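Local atomic coordinates of diguanylate cyclase (Vibrio cholerae serotype O1, PDB entry 6EIB), a protein that catalyses the condensation of two GTP molecules into cyclic di-GMP, with magnesium as cofactor, through its GGDEF domain, and is involved in biofilm formation. Residues A[42-47]-A[115-120]; A[57-62]-A[106-111]; A[100-105]-A[153-158]. All coordinates share one frame; numbering follows the deposited sequence.

Interaction 1: residues A[42-47]-A[115-120]. With EDO (1,2-ethanediol), chain K.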
loop_
_atom_site.group_PDB
_atom_site.type_symbol
_atom_site.label_atom_id
_atom_site.label_comp_id
_atom_site.label_asym_id
_atom_site.label_seq_id
_atom_site.Cartn_x
_atom_site.Cartn_y
_atom_site.Cartn_z
ATOM N N LYS A 42 9.644 -13.039 -3.689
ATOM C CA LYS A 42 10.765 -13.685 -4.355
ATOM C C LYS A 42 10.530 -15.190 -4.468
ATOM O O LYS A 42 10.751 -15.763 -5.527
ATOM C CB LYS A 42 12.068 -13.414 -3.616
ATOM C CG LYS A 42 12.430 -11.954 -3.604
ATOM C CD LYS A 42 13.771 -11.734 -2.919
ATOM C CE LYS A 42 13.976 -10.259 -2.681
ATOM N NZ LYS A 42 13.094 -9.847 -1.537
ATOM N N LEU A 43 10.054 -15.828 -3.402
ATOM C CA LEU A 43 9.748 -17.273 -3.479
ATOM C C LEU A 43 8.688 -17.542 -4.537
ATOM O O LEU A 43 8.783 -18.519 -5.288
ATOM C CB LEU A 43 9.281 -17.827 -2.129
ATOM C CG LEU A 43 8.686 -19.255 -2.243
ATOM C CD1 LEU A 43 9.707 -20.334 -2.661
ATOM C CD2 LEU A 43 7.876 -19.705 -1.007
ATOM N N ILE A 44 7.691 -16.666 -4.636
ATOM C CA ILE A 44 6.659 -16.853 -5.665
ATOM C C ILE A 44 7.254 -16.818 -7.083
ATOM O O ILE A 44 6.908 -17.656 -7.926
ATOM C CB ILE A 44 5.549 -15.805 -5.545
ATOM C CG1 ILE A 44 4.724 -16.059 -4.277
ATOM C CG2 ILE A 44 4.636 -15.857 -6.771
ATOM C CD1 ILE A 44 3.977 -17.430 -4.258
ATOM N N ASN A 45 8.151 -15.873 -7.351
ATOM C CA ASN A 45 8.770 -15.808 -8.673
ATOM C C ASN A 45 9.720 -16.978 -8.921
ATOM O O ASN A 45 9.729 -17.541 -10.017
ATOM C CB ASN A 45 9.501 -14.465 -8.863
ATOM C CG ASN A 45 8.528 -13.310 -9.103
ATOM O OD1 ASN A 45 8.163 -13.006 -10.243
ATOM N ND2 ASN A 45 8.081 -12.684 -8.021
ATOM N N ASP A 46 10.464 -17.385 -7.896
ATOM C CA ASP A 46 11.381 -18.531 -8.014
ATOM C C ASP A 46 10.639 -19.803 -8.362
ATOM O O ASP A 46 11.102 -20.581 -9.183
ATOM C CB ASP A 46 12.145 -18.743 -6.707
ATOM C CG ASP A 46 13.165 -17.664 -6.448
ATOM O OD1 ASP A 46 13.476 -16.887 -7.384
ATOM O OD2 ASP A 46 13.569 -17.540 -5.269
ATOM N N GLN A 47 9.460 -19.984 -7.777
ATOM C CA GLN A 47 8.717 -21.235 -7.937
ATOM C C GLN A 47 7.741 -21.224 -9.115
ATOM O O GLN A 47 7.538 -22.256 -9.759
ATOM C CB GLN A 47 7.918 -21.550 -6.664
ATOM C CG GLN A 47 7.099 -22.850 -6.765
ATOM C CD GLN A 47 6.172 -23.086 -5.574
ATOM O OE1 GLN A 47 6.083 -22.255 -4.662
ATOM N NE2 GLN A 47 5.487 -24.230 -5.574
ATOM N N GLU A 115 -2.533 -21.531 -4.514
ATOM C CA GLU A 115 -1.513 -21.014 -3.615
ATOM C C GLU A 115 -2.032 -19.777 -2.899
ATOM O O GLU A 115 -2.687 -18.927 -3.521
ATOM C CB GLU A 115 -0.261 -20.678 -4.414
ATOM C CG GLU A 115 0.900 -20.146 -3.598
ATOM C CD GLU A 115 1.723 -21.260 -2.966
ATOM O OE1 GLU A 115 1.362 -22.447 -3.144
ATOM O OE2 GLU A 115 2.751 -20.933 -2.322
ATOM N N HIS A 116 -1.772 -19.667 -1.594
ATOM C CA HIS A 116 -2.177 -18.450 -0.899
ATOM C C HIS A 116 -0.971 -17.546 -0.664
ATOM O O HIS A 116 0.130 -18.009 -0.338
ATOM C CB HIS A 116 -2.904 -18.764 0.414
ATOM C CG HIS A 116 -4.299 -19.275 0.202
ATOM N ND1 HIS A 116 -5.393 -18.439 0.101
ATOM C CD2 HIS A 116 -4.766 -20.531 0.039
ATOM C CE1 HIS A 116 -6.478 -19.163 -0.104
ATOM N NE2 HIS A 116 -6.133 -20.438 -0.148
ATOM N N ILE A 117 -1.163 -16.269 -0.960
ATOM C CA ILE A 117 -0.108 -15.269 -0.846
ATOM C C ILE A 117 -0.582 -14.178 0.114
ATOM O O ILE A 117 -1.775 -13.856 0.146
ATOM C CB ILE A 117 0.246 -14.678 -2.234
ATOM C CG1 ILE A 117 0.470 -15.805 -3.234
ATOM C CG2 ILE A 117 1.502 -13.779 -2.190
ATOM C CD1 ILE A 117 0.747 -15.310 -4.657
ATOM N N TYR A 118 0.351 -13.584 0.857
ATOM C CA TYR A 118 0.016 -12.657 1.933
ATOM C C TYR A 118 0.789 -11.336 1.766
ATOM O O TYR A 118 1.778 -11.269 1.028
ATOM C CB TYR A 118 0.330 -13.309 3.311
ATOM C CG TYR A 118 -0.335 -14.659 3.510
ATOM C CD1 TYR A 118 -1.617 -14.739 4.044
ATOM C CD2 TYR A 118 0.290 -15.850 3.125
ATOM C CE1 TYR A 118 -2.257 -15.968 4.213
ATOM C CE2 TYR A 118 -0.379 -17.109 3.275
ATOM C CZ TYR A 118 -1.634 -17.133 3.824
ATOM O OH TYR A 118 -2.330 -18.317 4.007
ATOM N N LEU A 119 0.354 -10.298 2.470
ATOM C CA LEU A 119 1.046 -9.019 2.407
ATOM C C LEU A 119 1.072 -8.421 3.798
ATOM O O LEU A 119 0.343 -8.887 4.670
ATOM C CB LEU A 119 0.349 -8.082 1.383
ATOM C CG LEU A 119 -1.103 -7.628 1.595
ATOM C CD1 LEU A 119 -1.200 -6.445 2.569
ATOM C CD2 LEU A 119 -1.727 -7.262 0.247
ATOM N N CYS A 120 1.921 -7.419 4.027
ATOM C CA CYS A 120 1.861 -6.651 5.271
ATOM C C CYS A 120 1.623 -5.221 4.862
ATOM O O CYS A 120 1.913 -4.868 3.729
ATOM C CB CYS A 120 3.153 -6.736 6.087
ATOM S SG CYS A 120 3.380 -8.386 6.836
HETATM C C1 EDO K . 4.064 -19.482 0.866
HETATM O O1 EDO K . 3.522 -19.097 2.142
HETATM C C2 EDO K . 4.135 -18.256 -0.041
HETATM O O2 EDO K . 2.860 -17.586 -0.122
#
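Ile44 sends its CD1 methyl from helix 41-48 against the end of Ile117, whose own CD1 lies 3.9 Å from Ile44 CD1. The two side chains meet tip to tip, methyl against methyl. In both residues CG1 lies anti to the carbonyl carbon (chi1 -70° in Ile44 and -49° in Ile117), which turns the longer branch of each toward the partner. Ile44 CD1 also touches the CG methylene of Glu115, the two atoms 4.2 Å apart, so one methyl group rests against two residues spaced two apart along an extended chain. His116, between them, has its CB bond directed away from the helix and bonds through ND1 to Ala106 O.

At the outer end the contact turns polar but stays loose. Glu115 bends at chi2 (83°), bringing its carboxylate toward Gln47; OE2 of Glu115 and OE1 of Gln47 stand 4.3 Å apart, two acceptors with no bond between them. A 1,2-ethanediol, probably from the crystallisation liquor, lies beside this edge. Its O2 donates a hydrogen bond of 2.8 Å to His116 O, and its carbons lie near Glu115 OE2. With no direct hydrogen bond between the segments, apolar contact joins them.

Ile117 is buried, packed also against Val56 of helix 50-67, Phe105 of helix 91-107, Phe110, and Ile38 of strand 31-38, a magnesium-binding position by similarity. The contact thus sets the short helix 41-48, which follows strand 31-38 closely, against the chain entering strand 119-125, with helices 50-67 and 91-107 contributing to the same apolar region.

Interaction 2: residues A[57-62]-A[106-111]. With SO4 (sulfate ion), chain F.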
loop_
_atom_site.group_PDB
_atom_site.type_symbol
_atom_site.label_atom_id
_atom_site.label_comp_id
_atom_site.label_asym_id
_atom_site.label_seq_id
_atom_site.Cartn_x
_atom_site.Cartn_y
_atom_site.Cartn_z
ATOM N N LEU A 57 0.910 -9.275 -8.860
ATOM C CA LEU A 57 1.000 -7.818 -8.793
ATOM C C LEU A 57 -0.257 -7.205 -9.432
ATOM O O LEU A 57 -0.863 -6.286 -8.891
ATOM C CB LEU A 57 2.240 -7.321 -9.527
ATOM C CG LEU A 57 3.615 -7.754 -9.004
ATOM C CD1 LEU A 57 4.708 -7.374 -9.971
ATOM C CD2 LEU A 57 3.865 -7.157 -7.661
ATOM N N CYS A 58 -0.662 -7.760 -10.563
ATOM C CA CYS A 58 -1.826 -7.250 -11.263
ATOM C C CYS A 58 -3.116 -7.406 -10.478
ATOM O O CYS A 58 -3.903 -6.455 -10.399
ATOM C CB CYS A 58 -1.969 -7.942 -12.613
ATOM S SG CYS A 58 -0.819 -7.283 -13.813
ATOM N N PHE A 59 -3.314 -8.581 -9.889
ATOM C CA PHE A 59 -4.454 -8.836 -9.017
ATOM C C PHE A 59 -4.467 -7.874 -7.830
ATOM O O PHE A 59 -5.533 -7.398 -7.428
ATOM C CB PHE A 59 -4.448 -10.279 -8.514
ATOM C CG PHE A 59 -5.542 -10.559 -7.522
ATOM C CD1 PHE A 59 -6.817 -10.895 -7.957
ATOM C CD2 PHE A 59 -5.313 -10.430 -6.157
ATOM C CE1 PHE A 59 -7.841 -11.124 -7.040
ATOM C CE2 PHE A 59 -6.337 -10.654 -5.239
ATOM C CZ PHE A 59 -7.593 -10.990 -5.685
ATOM N N LEU A 60 -3.296 -7.601 -7.256
ATOM C CA LEU A 60 -3.220 -6.704 -6.096
ATOM C C LEU A 60 -3.646 -5.293 -6.489
ATOM O O LEU A 60 -4.386 -4.612 -5.745
ATOM C CB LEU A 60 -1.811 -6.667 -5.504
ATOM C CG LEU A 60 -1.662 -5.761 -4.280
ATOM C CD1 LEU A 60 -2.634 -6.136 -3.182
ATOM C CD2 LEU A 60 -0.196 -5.759 -3.725
ATOM N N ALA A 61 -3.185 -4.857 -7.657
ATOM C CA ALA A 61 -3.590 -3.557 -8.177
ATOM C C ALA A 61 -5.100 -3.525 -8.417
ATOM O O ALA A 61 -5.765 -2.545 -8.051
ATOM C CB ALA A 61 -2.851 -3.237 -9.465
ATOM N N LYS A 62 -5.638 -4.579 -9.028
ATOM C CA LYS A 62 -7.092 -4.662 -9.244
ATOM C C LYS A 62 -7.815 -4.592 -7.903
ATOM O O LYS A 62 -8.821 -3.900 -7.743
ATOM C CB LYS A 62 -7.480 -5.942 -9.980
ATOM C CG LYS A 62 -7.085 -5.985 -11.448
ATOM C CD LYS A 62 -7.674 -7.213 -12.183
ATOM C CE LYS A 62 -7.067 -8.562 -11.768
ATOM N NZ LYS A 62 -5.665 -8.757 -12.278
ATOM N N ALA A 106 -5.166 -12.383 1.091
ATOM C CA ALA A 106 -4.866 -13.646 1.761
ATOM C C ALA A 106 -5.903 -14.705 1.392
ATOM O O ALA A 106 -5.635 -15.912 1.414
ATOM C CB ALA A 106 -4.839 -13.460 3.280
ATOM N N GLU A 107 -7.106 -14.241 1.110
ATOM C CA GLU A 107 -8.228 -15.135 0.805
ATOM C C GLU A 107 -8.283 -15.561 -0.665
ATOM O O GLU A 107 -9.035 -16.469 -1.014
ATOM C CB GLU A 107 -9.548 -14.481 1.198
ATOM C CG GLU A 107 -9.832 -14.435 2.685
ATOM C CD GLU A 107 -10.895 -13.393 3.032
ATOM O OE1 GLU A 107 -11.302 -12.598 2.137
ATOM O OE2 GLU A 107 -11.338 -13.375 4.203
ATOM N N HIS A 108 -7.563 -14.869 -1.545
ATOM C CA HIS A 108 -7.639 -15.207 -2.965
ATOM C C HIS A 108 -6.702 -16.369 -3.305
ATOM O O HIS A 108 -5.513 -16.317 -3.033
ATOM C CB HIS A 108 -7.338 -13.994 -3.832
ATOM C CG HIS A 108 -7.441 -14.270 -5.296
ATOM N ND1 HIS A 108 -8.646 -14.276 -5.969
ATOM C CD2 HIS A 108 -6.486 -14.498 -6.233
ATOM C CE1 HIS A 108 -8.432 -14.540 -7.246
ATOM N NE2 HIS A 108 -7.128 -14.686 -7.431
ATOM N N PRO A 109 -7.250 -17.448 -3.874
ATOM C CA PRO A 109 -6.410 -18.579 -4.282
ATOM C C PRO A 109 -5.711 -18.272 -5.605
ATOM O O PRO A 109 -6.358 -17.676 -6.497
ATOM C CB PRO A 109 -7.417 -19.717 -4.468
ATOM C CG PRO A 109 -8.682 -19.004 -4.875
ATOM C CD PRO A 109 -8.685 -17.697 -4.135
ATOM N N PHE A 110 -4.428 -18.620 -5.723
ATOM C CA PHE A 110 -3.662 -18.277 -6.910
ATOM C C PHE A 110 -3.234 -19.512 -7.665
ATOM O O PHE A 110 -2.723 -20.438 -7.048
ATOM C CB PHE A 110 -2.393 -17.487 -6.538
ATOM C CG PHE A 110 -2.634 -16.040 -6.196
ATOM C CD1 PHE A 110 -2.742 -15.096 -7.203
ATOM C CD2 PHE A 110 -2.745 -15.625 -4.875
ATOM C CE1 PHE A 110 -2.962 -13.781 -6.917
ATOM C CE2 PHE A 110 -2.982 -14.290 -4.586
ATOM C CZ PHE A 110 -3.078 -13.371 -5.607
ATOM N N PHE A 111 -3.370 -19.508 -8.993
ATOM C CA PHE A 111 -2.767 -20.540 -9.826
ATOM C C PHE A 111 -3.435 -21.911 -9.645
ATOM O O PHE A 111 -4.218 -22.109 -8.717
ATOM C CB PHE A 111 -1.266 -20.684 -9.537
ATOM C CG PHE A 111 -0.541 -19.370 -9.354
ATOM C CD1 PHE A 111 -0.801 -18.282 -10.181
ATOM C CD2 PHE A 111 0.404 -19.228 -8.336
ATOM C CE1 PHE A 111 -0.115 -17.061 -10.004
ATOM C CE2 PHE A 111 1.081 -18.019 -8.154
ATOM C CZ PHE A 111 0.808 -16.943 -8.990
HETATM S S SO4 F . -11.771 -12.535 -5.309
HETATM O O1 SO4 F . -11.337 -13.042 -6.607
HETATM O O2 SO4 F . -13.121 -12.989 -4.999
HETATM O O3 SO4 F . -10.944 -13.043 -4.219
HETATM O O4 SO4 F . -11.725 -11.074 -5.396
#
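An aromatic cluster joins the middle of helix 50-67 to the chain leaving helix 91-107, with Phe59 meeting both His108 and Phe110. Phe59 and His108 stack face to face, their ring centroids 3.8 Å apart and their planes inclined by 20°. Their side chains arrive from opposite directions, each with CG anti to the backbone N, and overlap closely: Phe59 CZ lies 3.3 Å from His108 CG, while Phe59 CE1 sits over the imidazole.

Phe110 meets Phe59 quite differently. Its CB bond does not aim at the helix, but the end of the ring swings in and turns its edge toward the Phe59 face in an offset edge-to-face pair, with centroids 5.5 Å apart and planes at 85°. The closest atoms are Phe110 CZ and Phe59 CD2, at 3.7 Å. A third pairing closes the cluster: His108, stacked on Phe59, also brings its CD2 over the centre of the Phe110 ring, 3.6 Å above that ring's plane. No hydrogen bond crosses between the segments.

A sulfate, probably from the crystallisation liquor, lies at the imidazole edge. His108 ND1 donates to its O3 over 3.1 Å, while a second bond from ND1 to O1 is weak, its angle at the hydrogen only 125°. ND1 is thus the nitrogen turned to the anion, and the negative charge nearby would probably favour a protonated ring. Arg104 NH2 binds the same sulfate from helix 91-107.

Deeper in, Phe59 also touches Phe105, and Phe110 touches Val56. The arrangement is an aromatic cluster that packs the chain just after helix 91-107 onto helix 50-67 in the alpha/beta fold of the GGDEF domain.

Interaction 3: residues A[100-105]-A[153-158]. With ACT (acetate ion), chain P; SO4 (sulfate ion), chain G; EDO (1,2-ethanediol), chain I; SO4 (sulfate ion), chain F.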
loop_
_atom_site.group_PDB
_atom_site.type_symbol
_atom_site.label_atom_id
_atom_site.label_comp_id
_atom_site.label_asym_id
_atom_site.label_seq_id
_atom_site.Cartn_x
_atom_site.Cartn_y
_atom_site.Cartn_z
ATOM N N GLN A 100 -8.688 -4.676 4.969
ATOM C CA GLN A 100 -9.540 -5.336 3.978
ATOM C C GLN A 100 -8.696 -5.818 2.790
ATOM O O GLN A 100 -8.911 -6.911 2.271
ATOM C CB GLN A 100 -10.647 -4.392 3.498
ATOM C CG GLN A 100 -11.708 -4.088 4.545
ATOM C CD GLN A 100 -12.829 -3.233 3.994
ATOM O OE1 GLN A 100 -12.605 -2.382 3.136
ATOM N NE2 GLN A 100 -14.049 -3.460 4.477
ATOM N N ILE A 101 -7.767 -4.983 2.331
ATOM C CA ILE A 101 -6.884 -5.402 1.259
ATOM C C ILE A 101 -6.044 -6.624 1.701
ATOM O O ILE A 101 -5.900 -7.577 0.931
ATOM C CB ILE A 101 -5.941 -4.249 0.832
ATOM C CG1 ILE A 101 -6.739 -3.120 0.187
ATOM C CG2 ILE A 101 -4.806 -4.727 -0.135
ATOM C CD1 ILE A 101 -6.007 -1.805 0.239
ATOM N N ARG A 102 -5.484 -6.574 2.920
ATOM C CA ARG A 102 -4.665 -7.673 3.459
ATOM C C ARG A 102 -5.471 -8.969 3.454
ATOM O O ARG A 102 -4.984 -10.026 3.026
ATOM C CB ARG A 102 -4.187 -7.359 4.887
ATOM C CG ARG A 102 -3.328 -8.463 5.502
ATOM C CD ARG A 102 -3.109 -8.317 7.010
ATOM N NE ARG A 102 -4.342 -8.210 7.779
ATOM C CZ ARG A 102 -5.186 -9.214 7.995
ATOM N NH1 ARG A 102 -4.960 -10.418 7.476
ATOM N NH2 ARG A 102 -6.270 -9.004 8.716
ATOM N N GLN A 103 -6.701 -8.870 3.959
ATOM C CA GLN A 103 -7.574 -10.040 4.094
ATOM C C GLN A 103 -8.012 -10.619 2.779
ATOM O O GLN A 103 -7.997 -11.834 2.607
ATOM C CB GLN A 103 -8.797 -9.700 4.904
ATOM C CG GLN A 103 -8.570 -9.687 6.396
ATOM C CD GLN A 103 -9.681 -8.947 7.122
ATOM O OE1 GLN A 103 -10.377 -8.110 6.528
ATOM N NE2 GLN A 103 -9.914 -9.313 8.387
ATOM N N ARG A 104 -8.448 -9.766 1.856
ATOM C CA ARG A 104 -8.906 -10.289 0.571
ATOM C C ARG A 104 -7.764 -10.841 -0.270
ATOM O O ARG A 104 -7.952 -11.784 -1.056
ATOM C CB ARG A 104 -9.702 -9.222 -0.194
ATOM C CG ARG A 104 -11.094 -9.052 0.398
ATOM C CD ARG A 104 -12.039 -8.355 -0.558
ATOM N NE ARG A 104 -12.087 -9.016 -1.864
ATOM C CZ ARG A 104 -12.524 -8.398 -2.956
ATOM N NH1 ARG A 104 -12.937 -7.143 -2.867
ATOM N NH2 ARG A 104 -12.517 -9.010 -4.130
ATOM N N PHE A 105 -6.564 -10.289 -0.095
ATOM C CA PHE A 105 -5.432 -10.840 -0.778
ATOM C C PHE A 105 -5.130 -12.241 -0.233
ATOM O O PHE A 105 -4.880 -13.179 -0.999
ATOM C CB PHE A 105 -4.235 -9.888 -0.616
ATOM C CG PHE A 105 -3.053 -10.236 -1.467
ATOM C CD1 PHE A 105 -3.070 -10.003 -2.836
ATOM C CD2 PHE A 105 -1.895 -10.733 -0.886
ATOM C CE1 PHE A 105 -1.952 -10.288 -3.620
ATOM C CE2 PHE A 105 -0.768 -11.026 -1.664
ATOM C CZ PHE A 105 -0.797 -10.808 -3.021
ATOM N N ASN A 153 1.445 -11.429 6.736
ATOM C CA ASN A 153 0.002 -11.206 6.927
ATOM C C ASN A 153 -0.318 -10.372 8.186
ATOM O O ASN A 153 -1.030 -10.850 9.086
ATOM C CB ASN A 153 -0.742 -12.542 6.971
ATOM C CG ASN A 153 -2.244 -12.363 6.811
ATOM O OD1 ASN A 153 -2.692 -11.413 6.130
ATOM N ND2 ASN A 153 -3.031 -13.307 7.360
ATOM N N ARG A 154 0.233 -9.138 8.242
ATOM C CA ARG A 154 0.100 -8.226 9.394
ATOM C C ARG A 154 -0.058 -6.761 8.954
ATOM O O ARG A 154 0.538 -6.330 7.981
ATOM C CB ARG A 154 1.319 -8.309 10.319
ATOM C CG ARG A 154 1.567 -9.709 10.974
ATOM C CD ARG A 154 0.475 -10.020 11.999
ATOM N NE ARG A 154 0.784 -11.175 12.840
ATOM C CZ ARG A 154 0.486 -12.430 12.514
ATOM N NH1 ARG A 154 -0.128 -12.692 11.362
ATOM N NH2 ARG A 154 0.795 -13.419 13.338
ATOM N N CYS A 155 -0.827 -6.006 9.728
ATOM C CA CYS A 155 -1.040 -4.589 9.470
ATOM C C CYS A 155 -0.762 -3.779 10.717
ATOM O O CYS A 155 -1.115 -4.195 11.821
ATOM C CB CYS A 155 -2.468 -4.324 9.001
ATOM S SG CYS A 155 -2.720 -4.707 7.289
ATOM N N CYS A 156 -0.127 -2.618 10.548
ATOM C CA CYS A 156 0.165 -1.748 11.685
ATOM C C CYS A 156 -0.087 -0.282 11.352
ATOM O O CYS A 156 0.217 0.184 10.261
ATOM C CB CYS A 156 1.617 -1.908 12.151
ATOM S SG CYS A 156 1.878 -3.279 13.294
ATOM N N ILE A 157 -0.632 0.453 12.310
ATOM C CA ILE A 157 -0.717 1.902 12.152
ATOM C C ILE A 157 0.469 2.538 12.893
ATOM O O ILE A 157 0.851 2.084 13.973
ATOM C CB ILE A 157 -2.039 2.432 12.674
ATOM C CG1 ILE A 157 -2.207 3.915 12.360
ATOM C CG2 ILE A 157 -2.148 2.215 14.147
ATOM C CD1 ILE A 157 -3.633 4.337 12.621
ATOM N N TYR A 158 1.104 3.540 12.305
ATOM C CA TYR A 158 2.211 4.177 13.031
ATOM C C TYR A 158 1.759 4.947 14.256
ATOM O O TYR A 158 0.856 5.770 14.174
ATOM C CB TYR A 158 2.994 5.118 12.123
ATOM C CG TYR A 158 4.120 5.819 12.846
ATOM C CD1 TYR A 158 3.893 7.031 13.516
ATOM C CD2 TYR A 158 5.392 5.287 12.872
ATOM C CE1 TYR A 158 4.901 7.685 14.186
ATOM C CE2 TYR A 158 6.420 5.938 13.542
ATOM C CZ TYR A 158 6.162 7.135 14.196
ATOM O OH TYR A 158 7.170 7.797 14.864
HETATM C C ACT P . -7.895 -12.393 9.348
HETATM O O ACT P . -7.475 -13.284 10.119
HETATM O OXT ACT P . -7.725 -11.216 9.731
HETATM C CH3 ACT P . -8.574 -12.715 8.049
HETATM S S SO4 G . 10.548 7.893 15.741
HETATM O O1 SO4 G . 10.018 7.226 14.561
HETATM O O2 SO4 G . 10.158 7.132 16.922
HETATM O O3 SO4 G . 12.009 7.923 15.672
HETATM O O4 SO4 G . 10.002 9.244 15.801
HETATM C C1 EDO I . -1.637 -16.079 8.776
HETATM O O1 EDO I . -1.967 -15.420 7.555
HETATM C C2 EDO I . -0.706 -17.212 8.409
HETATM O O2 EDO I . 0.543 -16.652 7.981
HETATM S S SO4 F . -11.771 -12.535 -5.309
HETATM O O1 SO4 F . -11.337 -13.042 -6.607
HETATM O O2 SO4 F . -13.121 -12.989 -4.999
HETATM O O3 SO4 F . -10.944 -13.043 -4.219
HETATM O O4 SO4 F . -11.725 -11.074 -5.396
HETATM O O HOH W 1 -2.459 -11.000 3.608
HETATM O O HOH W 2 -5.767 -13.788 7.301
#
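A single side-chain oxygen, OD1 of Asn153, receives both a guanidinium N-H and a water that ties it back to the helix backbone. Arg102 NH1 donates to Asn153 OD1 over 2.8 Å, fairly straight at 161°. Asn153 OD1 lies near the guanidinium plane, but the donor stands above the carbonyl plane and off its lone pairs; the amide and guanidinium planes are 58° apart. Water 1 donates to the same OD1 and to Arg102 O, bridging the side chain of Asn153 to the main chain of the helix.

Arg102 leaves the helix with CG anti to the backbone N and bends at chi3 (55°), folding its chain over the start of strand 154-157. On the way its CD lies 3.7 Å from Arg154 N, so methylenes pack on the strand while the charged head reaches Asn153; a further approach of Arg102 CD to Cys155 SG, at 3.6 Å, belongs to one of two conformers of that cysteine. Water 2 accepts from Asn153 ND2 at 2.8 Å and only weakly from Arg102 NH1.

Arg102 NE forms a salt bridge with Glu99 on the same helix, and its NH2 donates to an oxygen, OXT, of an acetate, probably from the crystallisation liquor, at 2.8 Å. Gln103 NE2 reaches that same OXT. The backbone N of Asn153 is in turn bonded to Asp39 OD2.

The carboxylate of Glu99 and the acetate would offset the charge of the guanidinium, while the amide oxygen of Asn153 takes one N-H; these directional partners would limit its rotation at this surface junction of helix 91-107 with edge strand 154-157.

In the fold
The three contacts meet around helix 91-107 and the chain that follows it. Interactions 1 and 2 have centres about 10 Å apart; Glu115 N probably bonds to Phe110 O, 2.8 Å away. Phe105, on the helical segment of interaction 3 though not part of its contact with 153-158, packs on segments of both other contacts: its CE1 lies 3.8 Å from Phe110 CZ, its CD1 3.9 Å from Leu60 CD1, and its CD2 3.7 Å from Leu119 CD2. Interactions 1 and 3 reach neighbouring strands, 119-125 and 154-157, and the sulfate held by His108 is also bound by Arg104 of segment 100-105. Near the presumed magnesium site, side chains of Ile117 and Glu80 are about 9 Å apart, those of Arg154 and Asp37 about 10 Å.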